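Local coordinates for Mll2253 protein (Mesorhizobium loti, PDB 3Q63), which is of unknown function but, as an AHA1-family member of the Bet v 1-like clan, may bind a partner protein or a small hydrophobic ligand, at residues Glu14-His19 with Thr98-Gly103; Ser91-Thr96 with Leu106-Ser111; Glu35-Lys40 with Glu133-Leu138. All blocks are in the same frame, centred on the assembly; numbering follows the deposited sequence.

Contact 1: Glu14-His19 with Thr98-Gly103; sequences ERQISH and TPTPTG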
ATOM      1  N   GLU B  14      17.855   3.525 -10.142  1.00 19.84           N
ATOM      2  CA  GLU B  14      19.112   4.060  -9.613  1.00 19.89           C
ATOM      3  C   GLU B  14      18.935   5.518  -9.214  1.00 20.76           C
ATOM      4  O   GLU B  14      18.133   6.241  -9.802  1.00 17.66           O
ATOM      5  CB  GLU B  14      20.221   3.925 -10.663  1.00 21.69           C
ATOM      6  CG  GLU B  14      20.391   2.501 -11.191  1.00 21.79           C
ATOM      7  CD  GLU B  14      21.567   2.346 -12.142  1.00 22.84           C
ATOM      8  OE1 GLU B  14      22.703   2.194 -11.661  1.00 21.44           O
ATOM      9  OE2 GLU B  14      21.356   2.373 -13.374  1.00 23.11           O
ATOM     10  N   ARG B  15      19.694   5.946  -8.213  1.00 20.16           N
ATOM     11  CA  ARG B  15      19.592   7.302  -7.717  1.00 22.03           C
ATOM     12  C   ARG B  15      20.914   7.735  -7.116  1.00 21.23           C
ATOM     13  O   ARG B  15      21.626   6.923  -6.523  1.00 22.80           O
ATOM     14  CB  ARG B  15      18.504   7.391  -6.633  1.00 24.57           C
ATOM     15  CG  ARG B  15      17.053   7.166  -7.110  1.00 29.05           C
ATOM     16  CD  ARG B  15      16.381   8.479  -7.504  1.00 31.53           C
ATOM     17  NE  ARG B  15      14.970   8.315  -7.862  1.00 35.82           N
ATOM     18  CZ  ARG B  15      14.537   7.758  -8.991  1.00 36.91           C
ATOM     19  NH1 ARG B  15      15.400   7.305  -9.890  1.00 36.34           N
ATOM     20  NH2 ARG B  15      13.235   7.652  -9.227  1.00 37.71           N
ATOM     21  N   GLN B  16      21.250   9.007  -7.285  1.00 20.20           N
ATOM     22  CA  GLN B  16      22.472   9.553  -6.702  1.00 20.98           C
ATOM     23  C   GLN B  16      21.976  10.266  -5.450  1.00 20.58           C
ATOM     24  O   GLN B  16      21.166  11.189  -5.539  1.00 22.01           O
ATOM     25  CB  GLN B  16      23.129  10.555  -7.659  1.00 18.72           C
ATOM     26  CG  GLN B  16      24.318  11.300  -7.068  1.00 19.48           C
ATOM     27  CD  GLN B  16      25.420  10.369  -6.590  1.00 21.91           C
ATOM     28  OE1 GLN B  16      25.923   9.527  -7.343  1.00 23.69           O
ATOM     29  NE2 GLN B  16      25.808  10.523  -5.333  1.00 21.60           N
ATOM     30  N   ILE B  17      22.447   9.826  -4.289  1.00 20.58           N
ATOM     31  CA  ILE B  17      22.024  10.411  -3.019  1.00 23.13           C
ATOM     32  C   ILE B  17      23.141  11.224  -2.381  1.00 22.73           C
ATOM     33  O   ILE B  17      24.254  10.727  -2.187  1.00 23.49           O
ATOM     34  CB  ILE B  17      21.564   9.308  -2.029  1.00 24.09           C
ATOM     35  CG1 ILE B  17      20.409   8.510  -2.649  1.00 27.52           C
ATOM     36  CG2 ILE B  17      21.125   9.934  -0.711  1.00 22.89           C
ATOM     37  CD1 ILE B  17      19.865   7.400  -1.758  1.00 28.67           C
ATOM     38  N   SER B  18      22.829  12.478  -2.061  1.00 21.41           N
ATOM     39  CA  SER B  18      23.785  13.402  -1.462  1.00 23.67           C
ATOM     40  C   SER B  18      23.993  13.189   0.037  1.00 23.31           C
ATOM     41  O   SER B  18      23.939  14.137   0.824  1.00 23.90           O
ATOM     42  CB  SER B  18      23.337  14.845  -1.708  1.00 26.02           C
ATOM     43  OG  SER B  18      23.420  15.170  -3.082  1.00 32.43           O
ATOM     44  N   HIS B  19      24.222  11.939   0.422  1.00 20.47           N
ATOM     45  CA  HIS B  19      24.453  11.584   1.810  1.00 20.06           C
ATOM     46  C   HIS B  19      25.454  10.440   1.821  1.00 19.62           C
ATOM     47  O   HIS B  19      25.560   9.689   0.851  1.00 18.70           O
ATOM     48  CB  HIS B  19      23.142  11.155   2.481  1.00 19.37           C
ATOM     49  CG  HIS B  19      22.138  12.259   2.580  1.00 19.95           C
ATOM     50  ND1 HIS B  19      22.154  13.187   3.599  1.00 20.25           N
ATOM     51  CD2 HIS B  19      21.139  12.635   1.746  1.00 20.05           C
ATOM     52  CE1 HIS B  19      21.213  14.089   3.386  1.00 21.65           C
ATOM     53  NE2 HIS B  19      20.582  13.778   2.266  1.00 21.61           N
ATOM     54  N   THR B  98      27.105   2.392  -3.556  1.00 18.75           N
ATOM     55  CA  THR B  98      28.434   2.648  -4.093  1.00 20.73           C
ATOM     56  C   THR B  98      28.837   4.058  -3.676  1.00 20.02           C
ATOM     57  O   THR B  98      28.215   5.031  -4.080  1.00 21.00           O
ATOM     58  CB  THR B  98      28.450   2.557  -5.638  1.00 20.33           C
ATOM     59  OG1 THR B  98      27.989   1.265  -6.047  1.00 19.49           O
ATOM     60  CG2 THR B  98      29.868   2.780  -6.173  1.00 20.22           C
ATOM     61  N   PRO B  99      29.870   4.179  -2.831  1.00 21.07           N
ATOM     62  CA  PRO B  99      30.354   5.480  -2.358  1.00 20.61           C
ATOM     63  C   PRO B  99      30.774   6.366  -3.525  1.00 20.51           C
ATOM     64  O   PRO B  99      31.421   5.898  -4.455  1.00 20.34           O
ATOM     65  CB  PRO B  99      31.555   5.111  -1.487  1.00 22.25           C
ATOM     66  CG  PRO B  99      31.229   3.738  -1.002  1.00 23.49           C
ATOM     67  CD  PRO B  99      30.641   3.078  -2.228  1.00 22.68           C
ATOM     68  N   THR B 100      30.392   7.637  -3.477  1.00 19.90           N
ATOM     69  CA  THR B 100      30.774   8.598  -4.506  1.00 21.23           C
ATOM     70  C   THR B 100      31.297   9.829  -3.770  1.00 20.90           C
ATOM     71  O   THR B 100      31.083   9.971  -2.573  1.00 20.26           O
ATOM     72  CB  THR B 100      29.575   9.046  -5.366  1.00 21.48           C
ATOM     73  OG1 THR B 100      28.603   9.664  -4.518  1.00 25.99           O
ATOM     74  CG2 THR B 100      28.948   7.858  -6.085  1.00 20.66           C
ATOM     75  N   PRO B 101      31.978  10.737  -4.483  1.00 20.76           N
ATOM     76  CA  PRO B 101      32.533  11.965  -3.907  1.00 20.26           C
ATOM     77  C   PRO B 101      31.525  12.847  -3.172  1.00 20.72           C
ATOM     78  O   PRO B 101      31.847  13.406  -2.129  1.00 19.60           O
ATOM     79  CB  PRO B 101      33.130  12.671  -5.120  1.00 20.70           C
ATOM     80  CG  PRO B 101      33.599  11.534  -5.952  1.00 22.24           C
ATOM     81  CD  PRO B 101      32.425  10.572  -5.877  1.00 20.71           C
ATOM     82  N   THR B 102      30.314  12.973  -3.719  1.00 18.73           N
ATOM     83  CA  THR B 102      29.285  13.806  -3.102  1.00 18.82           C
ATOM     84  C   THR B 102      28.269  13.021  -2.268  1.00 20.51           C
ATOM     85  O   THR B 102      27.352  13.606  -1.690  1.00 19.47           O
ATOM     86  CB  THR B 102      28.501  14.644  -4.161  1.00 20.70           C
ATOM     87  OG1 THR B 102      27.764  13.770  -5.023  1.00 17.87           O
ATOM     88  CG2 THR B 102      29.459  15.475  -5.001  1.00 22.49           C
ATOM     89  N   GLY B 103      28.417  11.702  -2.207  1.00 20.12           N
ATOM     90  CA  GLY B 103      27.486  10.920  -1.415  1.00 19.64           C
ATOM     91  C   GLY B 103      27.495   9.428  -1.668  1.00 19.86           C
ATOM     92  O   GLY B 103      28.502   8.752  -1.460  1.00 17.62           O
TER
HETATM   93  O   HOH W   1      25.324  13.151  -4.304  1.00 33.69           O

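Contact 2: Ser91-Thr96 with Leu106-Ser111; sequences SVVTFT and LRMEQS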
ATOM      1  N   SER B  91       9.561 -12.368  -5.550  1.00 19.26           N
ATOM      2  CA  SER B  91      10.681 -11.593  -6.069  1.00 18.74           C
ATOM      3  C   SER B  91      11.766 -11.326  -5.043  1.00 17.85           C
ATOM      4  O   SER B  91      11.588 -11.543  -3.841  1.00 17.23           O
ATOM      5  CB  SER B  91      10.165 -10.258  -6.601  1.00 19.90           C
ATOM      6  OG  SER B  91       9.721  -9.438  -5.531  1.00 23.22           O
ATOM      7  N   VAL B  92      12.894 -10.838  -5.541  1.00 16.74           N
ATOM      8  CA  VAL B  92      14.026 -10.503  -4.697  1.00 15.93           C
ATOM      9  C   VAL B  92      14.403  -9.045  -4.931  1.00 16.22           C
ATOM     10  O   VAL B  92      14.584  -8.617  -6.071  1.00 17.68           O
ATOM     11  CB  VAL B  92      15.266 -11.373  -5.013  1.00 13.67           C
ATOM     12  CG1 VAL B  92      16.446 -10.912  -4.173  1.00 12.50           C
ATOM     13  CG2 VAL B  92      14.958 -12.829  -4.733  1.00 15.25           C
ATOM     14  N   VAL B  93      14.508  -8.293  -3.844  1.00 14.35           N
ATOM     15  CA  VAL B  93      14.883  -6.893  -3.904  1.00 15.11           C
ATOM     16  C   VAL B  93      16.311  -6.786  -3.376  1.00 15.71           C
ATOM     17  O   VAL B  93      16.588  -7.232  -2.265  1.00 14.06           O
ATOM     18  CB  VAL B  93      13.960  -6.016  -3.010  1.00 14.11           C
ATOM     19  CG1 VAL B  93      14.525  -4.602  -2.910  1.00 15.00           C
ATOM     20  CG2 VAL B  93      12.543  -5.966  -3.590  1.00 14.82           C
ATOM     21  N   THR B  94      17.214  -6.214  -4.170  1.00 17.10           N
ATOM     22  CA  THR B  94      18.610  -6.058  -3.749  1.00 17.23           C
ATOM     23  C   THR B  94      19.056  -4.603  -3.900  1.00 17.66           C
ATOM     24  O   THR B  94      18.911  -4.008  -4.969  1.00 17.58           O
ATOM     25  CB  THR B  94      19.568  -6.973  -4.578  1.00 16.96           C
ATOM     26  OG1 THR B  94      19.223  -8.349  -4.371  1.00 17.58           O
ATOM     27  CG2 THR B  94      21.021  -6.758  -4.145  1.00 16.59           C
ATOM     28  N   PHE B  95      19.584  -4.031  -2.821  1.00 16.86           N
ATOM     29  CA  PHE B  95      20.071  -2.648  -2.829  1.00 17.20           C
ATOM     30  C   PHE B  95      21.590  -2.686  -2.911  1.00 17.23           C
ATOM     31  O   PHE B  95      22.226  -3.504  -2.249  1.00 18.30           O
ATOM     32  CB  PHE B  95      19.679  -1.919  -1.538  1.00 18.17           C
ATOM     33  CG  PHE B  95      18.197  -1.799  -1.330  1.00 18.64           C
ATOM     34  CD1 PHE B  95      17.475  -0.769  -1.933  1.00 19.68           C
ATOM     35  CD2 PHE B  95      17.520  -2.726  -0.544  1.00 16.46           C
ATOM     36  CE1 PHE B  95      16.094  -0.665  -1.752  1.00 19.71           C
ATOM     37  CE2 PHE B  95      16.138  -2.634  -0.357  1.00 15.58           C
ATOM     38  CZ  PHE B  95      15.425  -1.601  -0.964  1.00 14.88           C
ATOM     39  N   THR B  96      22.168  -1.812  -3.726  1.00 17.47           N
ATOM     40  CA  THR B  96      23.617  -1.755  -3.861  1.00 16.24           C
ATOM     41  C   THR B  96      24.065  -0.313  -3.647  1.00 16.89           C
ATOM     42  O   THR B  96      23.624   0.603  -4.349  1.00 15.99           O
ATOM     43  CB  THR B  96      24.077  -2.265  -5.251  1.00 17.84           C
ATOM     44  OG1 THR B  96      23.601  -3.605  -5.440  1.00 17.93           O
ATOM     45  CG2 THR B  96      25.607  -2.273  -5.351  1.00 15.69           C
ATOM     46  N   LEU B 106      22.886   4.712  -5.251  1.00 18.67           N
ATOM     47  CA  LEU B 106      22.041   3.585  -4.871  1.00 17.08           C
ATOM     48  C   LEU B 106      21.359   2.920  -6.068  1.00 18.27           C
ATOM     49  O   LEU B 106      20.773   3.600  -6.909  1.00 18.95           O
ATOM     50  CB  LEU B 106      20.957   4.051  -3.885  1.00 15.72           C
ATOM     51  CG  LEU B 106      19.908   3.009  -3.475  1.00 15.54           C
ATOM     52  CD1 LEU B 106      20.587   1.899  -2.699  1.00 16.53           C
ATOM     53  CD2 LEU B 106      18.800   3.643  -2.637  1.00 13.37           C
ATOM     54  N   ARG B 107      21.449   1.595  -6.140  1.00 17.74           N
ATOM     55  CA  ARG B 107      20.797   0.833  -7.200  1.00 18.54           C
ATOM     56  C   ARG B 107      19.862  -0.157  -6.525  1.00 19.09           C
ATOM     57  O   ARG B 107      20.232  -0.792  -5.536  1.00 20.03           O
ATOM     58  CB  ARG B 107      21.809   0.050  -8.039  1.00 20.83           C
ATOM     59  CG  ARG B 107      21.176  -0.705  -9.210  1.00 22.16           C
ATOM     60  CD  ARG B 107      22.207  -1.499 -10.007  1.00 24.52           C
ATOM     61  NE  ARG B 107      22.699  -2.651  -9.259  1.00 27.18           N
ATOM     62  CZ  ARG B 107      23.694  -3.435  -9.661  1.00 31.49           C
ATOM     63  NH1 ARG B 107      24.311  -3.189 -10.809  1.00 31.63           N
ATOM     64  NH2 ARG B 107      24.075  -4.463  -8.910  1.00 30.57           N
HETATM   65  N   MSE B 108      18.651  -0.282  -7.048  1.00 19.12           N
HETATM   66  CA  MSE B 108      17.683  -1.219  -6.500  1.00 18.57           C
HETATM   67  C   MSE B 108      17.291  -2.140  -7.638  1.00 19.43           C
HETATM   68  O   MSE B 108      16.872  -1.682  -8.705  1.00 19.16           O
HETATM   69  CB  MSE B 108      16.457  -0.467  -5.984  1.00 18.77           C
HETATM   70  CG  MSE B 108      15.456  -1.303  -5.185  1.00 23.45           C
HETATM   71 SE   MSE B 108      14.486  -2.668  -6.188  1.00 29.63          SE
HETATM   72  CE  MSE B 108      13.776  -1.602  -7.637  1.00 23.98           C
ATOM     73  N   GLU B 109      17.461  -3.439  -7.425  1.00 18.73           N
ATOM     74  CA  GLU B 109      17.087  -4.418  -8.432  1.00 19.53           C
ATOM     75  C   GLU B 109      16.059  -5.341  -7.802  1.00 17.65           C
ATOM     76  O   GLU B 109      16.299  -5.917  -6.744  1.00 15.24           O
ATOM     77  CB  GLU B 109      18.293  -5.246  -8.882  1.00 22.61           C
ATOM     78  CG  GLU B 109      19.345  -4.479  -9.663  1.00 30.11           C
ATOM     79  CD  GLU B 109      20.570  -5.331  -9.945  1.00 35.04           C
ATOM     80  OE1 GLU B 109      21.346  -5.593  -8.993  1.00 38.14           O
ATOM     81  OE2 GLU B 109      20.750  -5.744 -11.113  1.00 35.99           O
ATOM     82  N   GLN B 110      14.906  -5.454  -8.447  1.00 16.30           N
ATOM     83  CA  GLN B 110      13.841  -6.324  -7.979  1.00 17.76           C
ATOM     84  C   GLN B 110      13.507  -7.262  -9.133  1.00 19.53           C
ATOM     85  O   GLN B 110      12.924  -6.846 -10.138  1.00 19.58           O
ATOM     86  CB  GLN B 110      12.598  -5.520  -7.579  1.00 15.55           C
ATOM     87  CG  GLN B 110      11.374  -6.399  -7.278  1.00 14.20           C
ATOM     88  CD  GLN B 110      10.235  -5.642  -6.631  1.00 14.14           C
ATOM     89  OE1 GLN B 110      10.008  -4.473  -6.930  1.00 12.83           O
ATOM     90  NE2 GLN B 110       9.494  -6.316  -5.751  1.00 11.95           N
ATOM     91  N   SER B 111      13.889  -8.524  -8.979  1.00 18.83           N
ATOM     92  CA  SER B 111      13.672  -9.527 -10.005  1.00 22.80           C
ATOM     93  C   SER B 111      12.691 -10.588  -9.540  1.00 22.79           C
ATOM     94  O   SER B 111      12.443 -10.725  -8.344  1.00 22.01           O
ATOM     95  CB  SER B 111      14.996 -10.192 -10.343  1.00 22.83           C
ATOM     96  OG  SER B 111      15.543 -10.748  -9.162  1.00 25.15           O
TER
HETATM   97  O   HOH W   2      17.075  -8.515  -7.531  1.00 18.78           O
HETATM   98  O   HOH W   3      21.304  -3.510  -6.449  1.00 18.05           O

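Contact 3: Glu35-Lys40 with Glu133-Leu138; sequences EEWLMK and EKLEQL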
ATOM      1  N   GLU B  35      10.102   2.483   8.016  1.00 17.86           N
ATOM      2  CA  GLU B  35       8.693   2.838   8.057  1.00 20.69           C
ATOM      3  C   GLU B  35       8.429   4.269   7.586  1.00 21.24           C
ATOM      4  O   GLU B  35       7.335   4.584   7.114  1.00 19.98           O
ATOM      5  CB  GLU B  35       8.147   2.665   9.477  1.00 22.60           C
ATOM      6  CG  GLU B  35       6.662   2.971   9.592  1.00 26.32           C
ATOM      7  CD  GLU B  35       6.171   2.932  11.023  1.00 28.93           C
ATOM      8  OE1 GLU B  35       6.382   1.903  11.695  1.00 29.70           O
ATOM      9  OE2 GLU B  35       5.570   3.932  11.476  1.00 32.63           O
ATOM     10  N   GLU B  36       9.444   5.120   7.691  1.00 20.49           N
ATOM     11  CA  GLU B  36       9.334   6.523   7.307  1.00 22.02           C
ATOM     12  C   GLU B  36       9.247   6.741   5.794  1.00 21.83           C
ATOM     13  O   GLU B  36       8.536   7.631   5.338  1.00 21.96           O
ATOM     14  CB  GLU B  36      10.528   7.294   7.878  1.00 25.64           C
ATOM     15  CG  GLU B  36      10.200   8.692   8.345  1.00 30.03           C
ATOM     16  CD  GLU B  36       9.034   8.721   9.320  1.00 32.28           C
ATOM     17  OE1 GLU B  36       9.118   8.063  10.383  1.00 34.28           O
ATOM     18  OE2 GLU B  36       8.026   9.395   9.014  1.00 32.54           O
ATOM     19  N   TRP B  37       9.973   5.942   5.016  1.00 21.22           N
ATOM     20  CA  TRP B  37       9.939   6.090   3.565  1.00 19.55           C
ATOM     21  C   TRP B  37       9.249   4.920   2.885  1.00 19.72           C
ATOM     22  O   TRP B  37       8.791   5.033   1.748  1.00 21.32           O
ATOM     23  CB  TRP B  37      11.349   6.247   2.989  1.00 18.12           C
ATOM     24  CG  TRP B  37      12.280   5.112   3.287  1.00 17.41           C
ATOM     25  CD1 TRP B  37      13.069   4.969   4.395  1.00 14.82           C
ATOM     26  CD2 TRP B  37      12.508   3.951   2.481  1.00 18.52           C
ATOM     27  NE1 TRP B  37      13.774   3.793   4.329  1.00 14.04           N
ATOM     28  CE2 TRP B  37      13.451   3.148   3.164  1.00 17.17           C
ATOM     29  CE3 TRP B  37      12.009   3.508   1.249  1.00 19.12           C
ATOM     30  CZ2 TRP B  37      13.903   1.929   2.659  1.00 17.30           C
ATOM     31  CZ3 TRP B  37      12.462   2.287   0.744  1.00 20.64           C
ATOM     32  CH2 TRP B  37      13.401   1.514   1.452  1.00 20.95           C
ATOM     33  N   LEU B  38       9.177   3.791   3.579  1.00 17.70           N
ATOM     34  CA  LEU B  38       8.531   2.614   3.024  1.00 18.86           C
ATOM     35  C   LEU B  38       7.204   2.423   3.755  1.00 17.47           C
ATOM     36  O   LEU B  38       6.201   3.033   3.386  1.00 17.89           O
ATOM     37  CB  LEU B  38       9.439   1.397   3.197  1.00 18.46           C
ATOM     38  CG  LEU B  38       9.006   0.145   2.447  1.00 23.48           C
ATOM     39  CD1 LEU B  38       9.028   0.392   0.933  1.00 23.91           C
ATOM     40  CD2 LEU B  38       9.937  -0.982   2.813  1.00 21.88           C
HETATM   41  N   MSE B  39       7.203   1.584   4.788  1.00 17.20           N
HETATM   42  CA  MSE B  39       6.010   1.351   5.602  1.00 18.61           C
HETATM   43  C   MSE B  39       6.325   0.421   6.768  1.00 19.44           C
HETATM   44  O   MSE B  39       7.449  -0.067   6.903  1.00 19.33           O
HETATM   45  CB  MSE B  39       4.869   0.764   4.755  1.00 20.91           C
HETATM   46  CG  MSE B  39       5.085  -0.670   4.297  1.00 22.73           C
HETATM   47 SE   MSE B  39       3.802  -1.244   2.939  1.00 32.49          SE
HETATM   48  CE  MSE B  39       4.754  -0.698   1.341  1.00 23.98           C
ATOM     49  N   LYS B  40       5.316   0.207   7.610  1.00 20.20           N
ATOM     50  CA  LYS B  40       5.395  -0.650   8.787  1.00 20.30           C
ATOM     51  C   LYS B  40       6.161  -1.928   8.473  1.00 20.05           C
ATOM     52  O   LYS B  40       5.930  -2.563   7.444  1.00 17.18           O
ATOM     53  CB  LYS B  40       3.982  -1.011   9.243  1.00 23.25           C
ATOM     54  CG  LYS B  40       3.783  -1.115  10.745  1.00 27.91           C
ATOM     55  CD  LYS B  40       4.656  -2.167  11.388  1.00 30.98           C
ATOM     56  CE  LYS B  40       4.304  -2.317  12.869  1.00 35.09           C
ATOM     57  NZ  LYS B  40       2.873  -2.710  13.065  1.00 34.00           N
ATOM     58  N   GLU B 133      11.989   8.793  -3.322  1.00 22.01           N
ATOM     59  CA  GLU B 133      11.742  10.215  -3.130  1.00 23.46           C
ATOM     60  C   GLU B 133      11.547  10.458  -1.637  1.00 22.70           C
ATOM     61  O   GLU B 133      12.103  11.402  -1.070  1.00 21.63           O
ATOM     62  CB  GLU B 133      10.490  10.653  -3.893  1.00 26.85           C
ATOM     63  CG  GLU B 133      10.739  10.957  -5.351  1.00 34.83           C
ATOM     64  CD  GLU B 133      11.307  12.349  -5.561  1.00 38.86           C
ATOM     65  OE1 GLU B 133      12.381  12.661  -4.992  1.00 41.31           O
ATOM     66  OE2 GLU B 133      10.676  13.137  -6.301  1.00 43.09           O
ATOM     67  N   LYS B 134      10.764   9.596  -0.998  1.00 18.93           N
ATOM     68  CA  LYS B 134      10.520   9.738   0.434  1.00 20.73           C
ATOM     69  C   LYS B 134      11.777   9.393   1.227  1.00 19.69           C
ATOM     70  O   LYS B 134      11.961   9.874   2.340  1.00 19.99           O
ATOM     71  CB  LYS B 134       9.348   8.846   0.869  1.00 21.27           C
ATOM     72  CG  LYS B 134       8.015   9.257   0.250  1.00 24.28           C
ATOM     73  CD  LYS B 134       6.867   8.352   0.682  1.00 29.17           C
ATOM     74  CE  LYS B 134       6.566   8.475   2.165  1.00 31.47           C
ATOM     75  NZ  LYS B 134       5.407   7.615   2.559  1.00 34.80           N
ATOM     76  N   LEU B 135      12.642   8.563   0.645  1.00 18.50           N
ATOM     77  CA  LEU B 135      13.885   8.184   1.303  1.00 19.36           C
ATOM     78  C   LEU B 135      14.819   9.394   1.324  1.00 20.71           C
ATOM     79  O   LEU B 135      15.422   9.707   2.352  1.00 18.65           O
ATOM     80  CB  LEU B 135      14.558   7.021   0.567  1.00 19.21           C
ATOM     81  CG  LEU B 135      16.001   6.693   0.972  1.00 18.87           C
ATOM     82  CD1 LEU B 135      16.049   6.328   2.443  1.00 21.06           C
ATOM     83  CD2 LEU B 135      16.538   5.537   0.124  1.00 18.79           C
ATOM     84  N   GLU B 136      14.927  10.077   0.191  1.00 21.08           N
ATOM     85  CA  GLU B 136      15.780  11.256   0.099  1.00 23.33           C
ATOM     86  C   GLU B 136      15.253  12.388   0.965  1.00 23.16           C
ATOM     87  O   GLU B 136      16.027  13.168   1.528  1.00 22.60           O
ATOM     88  CB  GLU B 136      15.894  11.712  -1.351  1.00 24.95           C
ATOM     89  CG  GLU B 136      16.775  10.807  -2.178  1.00 28.26           C
ATOM     90  CD  GLU B 136      16.954  11.304  -3.590  1.00 33.77           C
ATOM     91  OE1 GLU B 136      16.005  11.177  -4.392  1.00 36.78           O
ATOM     92  OE2 GLU B 136      18.042  11.839  -3.893  1.00 37.74           O
ATOM     93  N   GLN B 137      13.933  12.467   1.072  1.00 23.05           N
ATOM     94  CA  GLN B 137      13.284  13.487   1.889  1.00 24.35           C
ATOM     95  C   GLN B 137      13.640  13.246   3.356  1.00 22.84           C
ATOM     96  O   GLN B 137      13.954  14.179   4.093  1.00 22.96           O
ATOM     97  CB  GLN B 137      11.765  13.418   1.694  1.00 26.22           C
ATOM     98  CG  GLN B 137      10.970  14.227   2.707  1.00 32.66           C
ATOM     99  CD  GLN B 137       9.466  14.107   2.507  1.00 34.64           C
ATOM    100  OE1 GLN B 137       8.918  13.000   2.429  1.00 36.44           O
ATOM    101  NE2 GLN B 137       8.788  15.248   2.432  1.00 36.67           N
ATOM    102  N   LEU B 138      13.586  11.983   3.766  1.00 21.86           N
ATOM    103  CA  LEU B 138      13.913  11.602   5.135  1.00 21.63           C
ATOM    104  C   LEU B 138      15.361  11.960   5.471  1.00 20.80           C
ATOM    105  O   LEU B 138      15.629  12.572   6.504  1.00 19.11           O
ATOM    106  CB  LEU B 138      13.697  10.102   5.330  1.00 20.21           C
ATOM    107  CG  LEU B 138      14.176   9.508   6.656  1.00 21.77           C
ATOM    108  CD1 LEU B 138      13.347  10.077   7.789  1.00 20.97           C
ATOM    109  CD2 LEU B 138      14.069   7.986   6.617  1.00 19.57           C
TER
HETATM  110  O   HOH W   4       5.978   5.276   1.233  1.00 26.04           O

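Contact 1: Glu14-His19 with Thr98-Gly103
The tight turn between strands 92-100 and 103-113 meets the chain leaving strand 9-17, and Gln-16 reaches across to Thr-100. With CG anti to the backbone N (chi1 173°) and a bend at chi2, the Gln-16 side chain swings NE2 to 3.0 Å from Thr-100 OG1. The hydrogen bond is moderately bent, 149° at the hydrogen, and the hydroxyl sits 21° out of the amide plane. On the same threonine, the methyl Thr-100 CG2 lies 3.7 Å from Gln-16 OE1. Gln-16 NE2 also donates to water 1, at 2.9 Å, which in turn bonds Ser-18 OG and Thr-102 OG1 and, weakly, Thr-102 O. The turn itself is a two-residue beta hairpin loop, Pro-101 and Thr-102, closed by backbone bonds both ways between Thr-100 and Gly-103. Next to the turn the two backbones run close: Gly-103 CA makes a CA-H...O contact of 3.3 Å with Ile-17 O. A side-chain carbon on Gly-103 would fall 2.0 Å from Ile-17 O and would also press on Thr-102 O, consistent with a glycine at this position. Ser-18 centres an inverse gamma turn, and its CA approaches Thr-102 O. Just beyond, His-19 O accepts from Thr-104 OG1, while His-19 NE2 bonds Asp-140.

Contact 2: Ser91-Thr96 with Leu106-Ser111
Gln-110 and Val-93 face each other as a non-hydrogen-bonded pair in the antiparallel hairpin of strands 92-100 and 103-113, part of the curved sheet that wraps helix 118-141 in the helix-grip fold of Bet v 1-like proteins. The segment axes run 165° apart in direction. From its root outward, Gln-110 keeps to one flank of Val-93: CB and CG lie near the methyl CG2, and Gln-110 CD comes to 3.8 Å from that same Val-93 CG2. Because CG stands anti to the backbone N (chi1 171°) and the chain beyond is extended, the amide ends alongside Ser-91, where Gln-110 NE2 donates to Ser-91 OG at 3.1 Å with the hydroxyl near the amide plane. OE1 takes a hydrogen bond from Trp-128 NE1 of the helix, and Ser-91 OG is also bonded to Trp-78 O, which satisfies these buried polar atoms. Further along this helix-facing side, Phe-95 and Met-108, a selenomethionine, cross, with Phe-95 CE1 3.5 Å from Met-108 CG. The bend at chi2 (-68°) carries the selenium back to Val-93, Met-108 SE lying 3.8 Å from Val-93 CG1, while Leu-106 CD1 meets the Phe-95 ring at its edge. Paired backbone bonds at Val-92/Ser-111, Thr-94/Glu-109 and Thr-96/Arg-107 fix the register; Thr-94 N to Glu-109 O is 2.7 Å. Those three pairs turn their side chains to the other, more polar face. There Thr-96 OG1 and Arg-107 NE share water 3, which lies at the guanidinium edge. Within strand 103-113, Arg-107 NH2 makes a salt bridge of 3.0 Å with Glu-109 OE1, Glu-109 CD standing 3.3 Å above the Arg-107 guanidinium plane.

Contact 3: Glu35-Lys40 with Glu133-Leu138
Trp-37 and Lys-134 bring the two backbones together, their CA atoms 4.8 Å apart, where the short, weakly bonded helix 31-37 packs on the long C-terminal helix 118-141 of the helix-grip fold. The approach is close enough for Trp-37 CB to lie 3.5 Å from Leu-135 N. With CG between the backbone N and the carbonyl carbon (chi1 58°), the indole runs side by side with Leu-135, whose CD1 makes a CH-pi contact with the five-membered ring of Trp-37, 3.9 Å from the centroid and 12° off the normal. Leu-38 CB lies over the opposite face, toward its rim, and Leu-138 CD2 meets the ring at its edge, 3.9 Å from Trp-37 CD1. Leu-138 also meets Glu-36, Leu-138 CD1 lying 3.5 Å from Glu-36 CG. The indole NE1 bonds Ala-27 O on helix 21-29, so the ring joins three helices. Replacing the indole by an alanine would probably open a gap beside Leu-135 CD1 and cost Ala-27 O the hydrogen bond from NE1. Toward the outside, Lys-134 NZ donates to water 4 at 2.7 Å, and that water donates to both Trp-37 O and Leu-38 O. No direct hydrogen bond crosses between the segments, so their cohesion rests on apolar packing, with a water linking the polar groups.

Contact 2 is nearest the chain centre, about 7 Å between centres; contact 3, about 10 Å out, is the buried one by its touching residues, and contact 1, about 17 Å out, lies toward the surface at one end of the sheet. Contacts 1 and 2 share strand 92-100: contact 2 pairs it along its length with strand 103-113, whereas contact 1 brings its closing turn against segment 14-19. A probable hydrogen bond, Arg-15 O to Leu-106 N at 2.8 Å, ties the two through the sheet. Helix 118-141 supplies contact 3, and Leu-106 CD2 meets Leu-135 CD2 at 4.0 Å between sheet and helix. Chemistry follows place: amide, hydroxyls and water at the turn, regular backbone bonding in the sheet, mainly apolar packing between helices.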